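Local coordinates for gentamicin resistance protein (Enterococcus gallinarum, PDB 6CTZ) that probably confers resistance to gentamicin, kanamycin and related antibiotics by phosphorylating the 2''-hydroxyl of the aminoglycoside with a guanine nucleotide as phosphate donor, at residues 173-178 / 262-267; 241-246 / 252-257. The protein carries 2 engineered substitutions. All blocks are in the same frame, centred on the assembly; numbering follows the deposited sequence. Where two conformers were deposited one is given.

Contact 1: residues 173-178 / 262-267. With KAN (kanamycin a), chain E.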
# COMPACT_ATOMS: atom_id res chain seq x y z
N GLN A 173 19.25 -6.43 12.60
CA GLN A 173 20.68 -6.28 12.37
C GLN A 173 21.08 -6.72 10.97
O GLN A 173 21.95 -6.09 10.34
CB GLN A 173 21.49 -7.00 13.45
CG GLN A 173 21.38 -6.35 14.82
CD GLN A 173 21.47 -4.83 14.74
OE1 GLN A 173 20.47 -4.13 14.90
NE2 GLN A 173 22.68 -4.32 14.50
N SER A 174 20.46 -7.78 10.44
CA SER A 174 20.79 -8.22 9.09
C SER A 174 20.47 -7.14 8.06
O SER A 174 21.22 -6.96 7.09
CB SER A 174 20.05 -9.52 8.76
OG SER A 174 20.60 -10.60 9.50
N TYR A 175 19.38 -6.40 8.26
CA TYR A 175 19.11 -5.27 7.38
C TYR A 175 20.10 -4.14 7.63
O TYR A 175 20.77 -3.68 6.70
CB TYR A 175 17.67 -4.78 7.56
CG TYR A 175 17.40 -3.50 6.80
CD1 TYR A 175 17.12 -3.52 5.44
CD2 TYR A 175 17.47 -2.27 7.43
CE1 TYR A 175 16.90 -2.35 4.73
CE2 TYR A 175 17.26 -1.09 6.74
CZ TYR A 175 16.97 -1.14 5.39
OH TYR A 175 16.75 0.03 4.69
N MET A 176 20.22 -3.71 8.89
CA MET A 176 20.90 -2.45 9.18
C MET A 176 22.40 -2.51 8.87
O MET A 176 22.98 -1.49 8.50
CB MET A 176 20.68 -2.05 10.64
CG MET A 176 19.23 -1.65 10.96
SD MET A 176 18.64 -0.14 10.15
CE MET A 176 19.94 1.01 10.54
N THR A 177 23.03 -3.68 9.01
CA THR A 177 24.48 -3.77 8.87
C THR A 177 24.95 -4.12 7.47
O THR A 177 26.16 -4.28 7.26
CB THR A 177 25.06 -4.79 9.87
OG1 THR A 177 24.58 -6.10 9.56
CG2 THR A 177 24.67 -4.42 11.29
N HIS A 178 24.06 -4.23 6.49
CA HIS A 178 24.45 -4.62 5.13
C HIS A 178 24.15 -3.50 4.14
O HIS A 178 22.97 -3.29 3.79
CB HIS A 178 23.75 -5.90 4.70
CG HIS A 178 24.29 -7.13 5.34
ND1 HIS A 178 23.75 -7.66 6.50
CD2 HIS A 178 25.31 -7.95 5.00
CE1 HIS A 178 24.43 -8.74 6.84
NE2 HIS A 178 25.38 -8.94 5.95
N VAL A 262 9.24 -7.65 4.98
CA VAL A 262 8.04 -8.36 5.44
C VAL A 262 8.08 -8.55 6.95
O VAL A 262 7.06 -8.37 7.63
CB VAL A 262 7.85 -9.69 4.69
CG1 VAL A 262 6.73 -10.50 5.32
CG2 VAL A 262 7.54 -9.44 3.22
N THR A 263 9.24 -8.95 7.50
CA THR A 263 9.37 -9.03 8.96
C THR A 263 9.02 -7.70 9.61
O THR A 263 8.26 -7.65 10.58
CB THR A 263 10.80 -9.44 9.35
OG1 THR A 263 11.12 -10.71 8.77
CG2 THR A 263 10.94 -9.51 10.89
N PHE A 264 9.57 -6.61 9.09
CA PHE A 264 9.32 -5.31 9.69
C PHE A 264 7.85 -4.92 9.57
O PHE A 264 7.30 -4.28 10.47
CB PHE A 264 10.23 -4.25 9.08
CG PHE A 264 11.70 -4.62 9.13
CD1 PHE A 264 12.20 -5.43 10.14
CD2 PHE A 264 12.57 -4.16 8.15
CE1 PHE A 264 13.55 -5.78 10.17
CE2 PHE A 264 13.91 -4.51 8.17
CZ PHE A 264 14.40 -5.31 9.19
N ASP A 265 7.20 -5.33 8.47
CA ASP A 265 5.76 -5.10 8.34
C ASP A 265 4.98 -5.83 9.43
O ASP A 265 4.02 -5.27 9.99
CB ASP A 265 5.28 -5.53 6.96
CG ASP A 265 3.79 -5.31 6.78
OD1 ASP A 265 3.35 -4.15 6.86
OD2 ASP A 265 3.05 -6.30 6.59
N GLN A 266 5.37 -7.05 9.78
CA GLN A 266 4.70 -7.78 10.83
C GLN A 266 4.86 -7.05 12.16
O GLN A 266 3.93 -6.97 12.90
CB GLN A 266 5.14 -9.23 10.89
CG GLN A 266 4.91 -10.05 9.65
CD GLN A 266 3.51 -9.97 9.08
OE1 GLN A 266 3.01 -8.93 8.85
NE2 GLN A 266 2.92 -11.04 8.85
N VAL A 267 6.02 -6.50 12.45
CA VAL A 267 6.25 -5.72 13.65
C VAL A 267 5.35 -4.50 13.63
O VAL A 267 4.73 -4.19 14.60
CB VAL A 267 7.72 -5.25 13.71
CG1 VAL A 267 7.95 -4.16 14.72
CG2 VAL A 267 8.59 -6.41 13.98
C1 KAN E . -1.46 -7.22 7.61
C2 KAN E . -0.50 -8.25 8.21
C3 KAN E . -0.77 -9.61 7.61
C4 KAN E . -2.22 -9.96 7.92
C5 KAN E . -3.17 -8.91 7.36
C6 KAN E . -4.62 -9.20 7.74
C7 KAN E . -1.40 -3.98 3.42
C8 KAN E . -1.76 -3.59 4.85
C9 KAN E . -1.26 -4.67 5.83
C10 KAN E . -1.79 -6.05 5.47
C11 KAN E . -1.48 -6.39 4.01
C12 KAN E . -2.02 -5.32 3.07
C13 KAN E . -1.68 -1.53 6.14
C14 KAN E . -1.60 -0.06 5.79
C15 KAN E . -0.12 0.32 5.58
C16 KAN E . 0.67 -0.04 6.83
C17 KAN E . 0.45 -1.50 7.18
C18 KAN E . 1.14 -1.82 8.50
N1 KAN E . -5.45 -8.14 7.21
N2 KAN E . -2.04 -7.69 3.64
N3 KAN E . -1.87 -2.94 2.51
N4 KAN E . 0.05 1.73 5.28
O5 KAN E . -2.84 -7.58 7.77
O6 KAN E . 0.84 -7.85 7.92
O7 KAN E . 0.10 -10.60 8.17
O8 KAN E . -2.52 -11.24 7.35
O9 KAN E . -1.13 -7.07 6.23
O10 KAN E . -1.70 -4.34 7.16
O11 KAN E . -1.13 -2.33 5.09
O12 KAN E . -0.93 -1.76 7.33
O13 KAN E . -2.39 0.17 4.62
O14 KAN E . 2.08 0.16 6.64
O15 KAN E . 0.94 -3.20 8.81
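Tyr175 meets Phe264 where the last turn of helix 162-176 faces helix 251-276. Just ahead of it, Gln173 O takes two donors from Thr177, the backbone N and OG1, which arrive from opposite faces of its carbonyl plane; the OG1 bond is 2.7 Å long. Ser174 O serves the chain as it leaves the helix: His178 ND1 binds it at 2.7 Å, in the carbonyl plane and on a lone pair. Tyr175 turns CG anti to the backbone N (chi1 172°), which sets its ring beside the end of the Phe264 side chain. The two form an offset edge-to-face pair, Phe264 giving the edge and Tyr175 the face, with ring centroids 5.8 Å apart and planes at 83°. Closest is Tyr175 CB, near the plane of the Phe264 ring and 3.7 Å from Phe264 CZ. Both helices belong to the mainly helical part of this protein-kinase-like fold, and helix 141-155 adds Ile145 against Tyr175 and Leu148 against Phe264. Beyond Phe264, helix 251-276 reaches bound kanamycin. Gln266 NE2 donates to kanamycin O7 at 2.9 Å, and Gln266 OE1 lies 2.6 Å from kanamycin O6. Asp265 OD2 also comes within 3.0 Å of kanamycin O6, while Asp265 OD1 is hydrogen-bonded to Tyr229 OH and accepts a weak bond from kanamycin O15.

Contact 2: residues 241-246 / 252-257. Engineered in segment 252-257: Leu254 (natural residue His).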
# COMPACT_ATOMS: atom_id res chain seq x y z
N GLN A 241 8.36 -13.50 -10.57
CA GLN A 241 7.95 -13.23 -11.95
C GLN A 241 7.95 -11.73 -12.23
O GLN A 241 8.40 -11.30 -13.29
CB GLN A 241 6.56 -13.79 -12.21
CG GLN A 241 6.41 -15.30 -12.24
CD GLN A 241 4.98 -15.71 -12.54
OE1 GLN A 241 4.18 -15.94 -11.63
NE2 GLN A 241 4.64 -15.78 -13.83
N VAL A 242 7.41 -10.93 -11.30
CA VAL A 242 7.45 -9.48 -11.46
C VAL A 242 8.90 -8.99 -11.53
O VAL A 242 9.27 -8.20 -12.41
CB VAL A 242 6.67 -8.79 -10.33
CG1 VAL A 242 6.76 -7.27 -10.50
CG2 VAL A 242 5.20 -9.23 -10.31
N MET A 243 9.74 -9.48 -10.61
CA MET A 243 11.14 -9.08 -10.60
C MET A 243 11.83 -9.41 -11.91
O MET A 243 12.63 -8.61 -12.43
CB MET A 243 11.87 -9.77 -9.45
CG MET A 243 11.42 -9.26 -8.09
SD MET A 243 12.12 -10.25 -6.76
CE MET A 243 11.65 -9.21 -5.37
N ALA A 244 11.54 -10.58 -12.48
CA ALA A 244 12.17 -10.95 -13.74
C ALA A 244 11.76 -10.00 -14.86
O ALA A 244 12.60 -9.52 -15.62
CB ALA A 244 11.83 -12.40 -14.09
N TYR A 245 10.46 -9.70 -14.96
CA TYR A 245 10.01 -8.79 -16.01
C TYR A 245 10.61 -7.40 -15.83
O TYR A 245 10.83 -6.68 -16.81
CB TYR A 245 8.48 -8.71 -16.04
CG TYR A 245 7.81 -9.79 -16.86
CD1 TYR A 245 8.25 -10.07 -18.15
CD2 TYR A 245 6.73 -10.51 -16.36
CE1 TYR A 245 7.63 -11.04 -18.92
CE2 TYR A 245 6.10 -11.48 -17.12
CZ TYR A 245 6.55 -11.74 -18.40
OH TYR A 245 5.93 -12.70 -19.17
N ARG A 246 10.89 -7.02 -14.59
CA ARG A 246 11.54 -5.74 -14.35
C ARG A 246 13.04 -5.77 -14.58
O ARG A 246 13.68 -4.71 -14.57
CB ARG A 246 11.26 -5.23 -12.93
CG ARG A 246 9.83 -4.81 -12.74
CD ARG A 246 9.59 -4.13 -11.42
NE ARG A 246 10.15 -2.79 -11.37
CZ ARG A 246 10.32 -2.10 -10.24
NH1 ARG A 246 9.99 -2.67 -9.09
NH2 ARG A 246 10.82 -0.87 -10.26
N ASP A 252 17.83 -13.94 -5.46
CA ASP A 252 17.93 -14.52 -4.12
C ASP A 252 18.25 -13.44 -3.09
O ASP A 252 17.65 -13.41 -2.00
CB ASP A 252 18.98 -15.62 -4.07
CG ASP A 252 18.57 -16.86 -4.84
OD1 ASP A 252 17.37 -17.13 -4.99
OD2 ASP A 252 19.48 -17.60 -5.27
N THR A 253 19.17 -12.53 -3.41
CA THR A 253 19.48 -11.45 -2.49
C THR A 253 18.31 -10.48 -2.38
O THR A 253 17.96 -10.04 -1.28
CB THR A 253 20.74 -10.72 -2.95
OG1 THR A 253 21.83 -11.65 -2.97
CG2 THR A 253 21.08 -9.57 -2.01
N LEU A 254 17.68 -10.14 -3.51
CA LEU A 254 16.56 -9.20 -3.48
C LEU A 254 15.38 -9.77 -2.70
O LEU A 254 14.73 -9.05 -1.93
CB LEU A 254 16.15 -8.82 -4.91
CG LEU A 254 14.99 -7.83 -5.03
CD1 LEU A 254 15.23 -6.53 -4.26
CD2 LEU A 254 14.74 -7.54 -6.50
N ILE A 255 15.10 -11.07 -2.86
CA ILE A 255 14.01 -11.69 -2.09
C ILE A 255 14.33 -11.65 -0.61
O ILE A 255 13.45 -11.40 0.23
CB ILE A 255 13.72 -13.11 -2.60
CG1 ILE A 255 12.96 -13.07 -3.93
CG2 ILE A 255 12.97 -13.93 -1.55
CD1 ILE A 255 11.50 -12.61 -3.81
N ARG A 256 15.59 -11.91 -0.24
CA ARG A 256 15.98 -11.79 1.16
C ARG A 256 15.72 -10.37 1.68
O ARG A 256 15.13 -10.19 2.75
CB ARG A 256 17.44 -12.18 1.36
CG ARG A 256 17.93 -11.92 2.78
CD ARG A 256 17.15 -12.71 3.83
NE ARG A 256 17.18 -14.15 3.58
CZ ARG A 256 18.14 -14.97 4.01
NH1 ARG A 256 19.16 -14.51 4.72
NH2 ARG A 256 18.06 -16.26 3.72
N LYS A 257 16.13 -9.36 0.91
CA LYS A 257 15.88 -7.98 1.31
C LYS A 257 14.39 -7.73 1.51
O LYS A 257 13.97 -7.16 2.53
CB LYS A 257 16.41 -7.04 0.24
CG LYS A 257 16.26 -5.58 0.61
CD LYS A 257 16.75 -4.67 -0.50
CE LYS A 257 16.46 -3.21 -0.19
NZ LYS A 257 16.92 -2.31 -1.28
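Met243 spans the gap between helix 236-246 and helix 251-276 and puts its methyl group against two residues, Leu254 and Ile255. Its chain runs extended beyond CG (chi2 172°, chi3 170°), carrying SD and CE straight out to the neighbouring helix. Leu254, an engineered residue replacing the natural His, reaches back toward it, so the two side chains meet tip to tip. The methionine methyl sits on the branch point of the leucine, with Met243 CE 3.6 Å from Leu254 CG. Met243 SD lies 3.8 Å from Leu254 CD2, so the CD2 branch flanks the sulfur. Ile255 comes in at a slant to the thioether. Although its CB does not point at the other helix, the outer arm CG1-CD1 bends back, bringing Ile255 CD1 to 3.7 Å from Met243 CE. Ile255 CD1 is also 3.8 Å from Met243 SD, so sulfur and terminal carbon are both touched by leucine and isoleucine alike. No hydrogen bond crosses between the two segments; the contact is purely apolar and buried. Tyr227 and Glu248 also touch Met243, and Ile255 continues along the earlier helix onto Glu236, Thr239 and Arg240. A salt bridge from Asp252 to Arg240 ties the two helices together as well. Glu248 lies against Leu254; these two positions belong to a magnesium site recorded for this protein, but no ion is bound to this chain there. With five residues between the segments, 241-246 and 252-257 form an alpha-alpha hairpin, consecutive helices joined by a short connection and packed through one methionine set against adjacent residues of the second helix.

In the fold
Contacts 1 and 2 share helix 251-276, which contact 2 uses near its start at 252-257 and contact 1 farther along at 262-267. Their centres are about 17 Å apart and their nearest atoms about 5 Å, without touching. Along the chain contact 2 is nested within contact 1: helix 162-176 comes first, helix 236-246 and the shared helix follow. Contact 2 thus joins near neighbours in sequence, whereas contact 1 closes a loop of 83 residues that includes the metal ligands His197 and Asp214. Through these contacts one long helix packs on helices 162-176 and 236-246 in the helical part of the kinase-like fold and carries Asp265 and Gln266 to the kanamycin pocket.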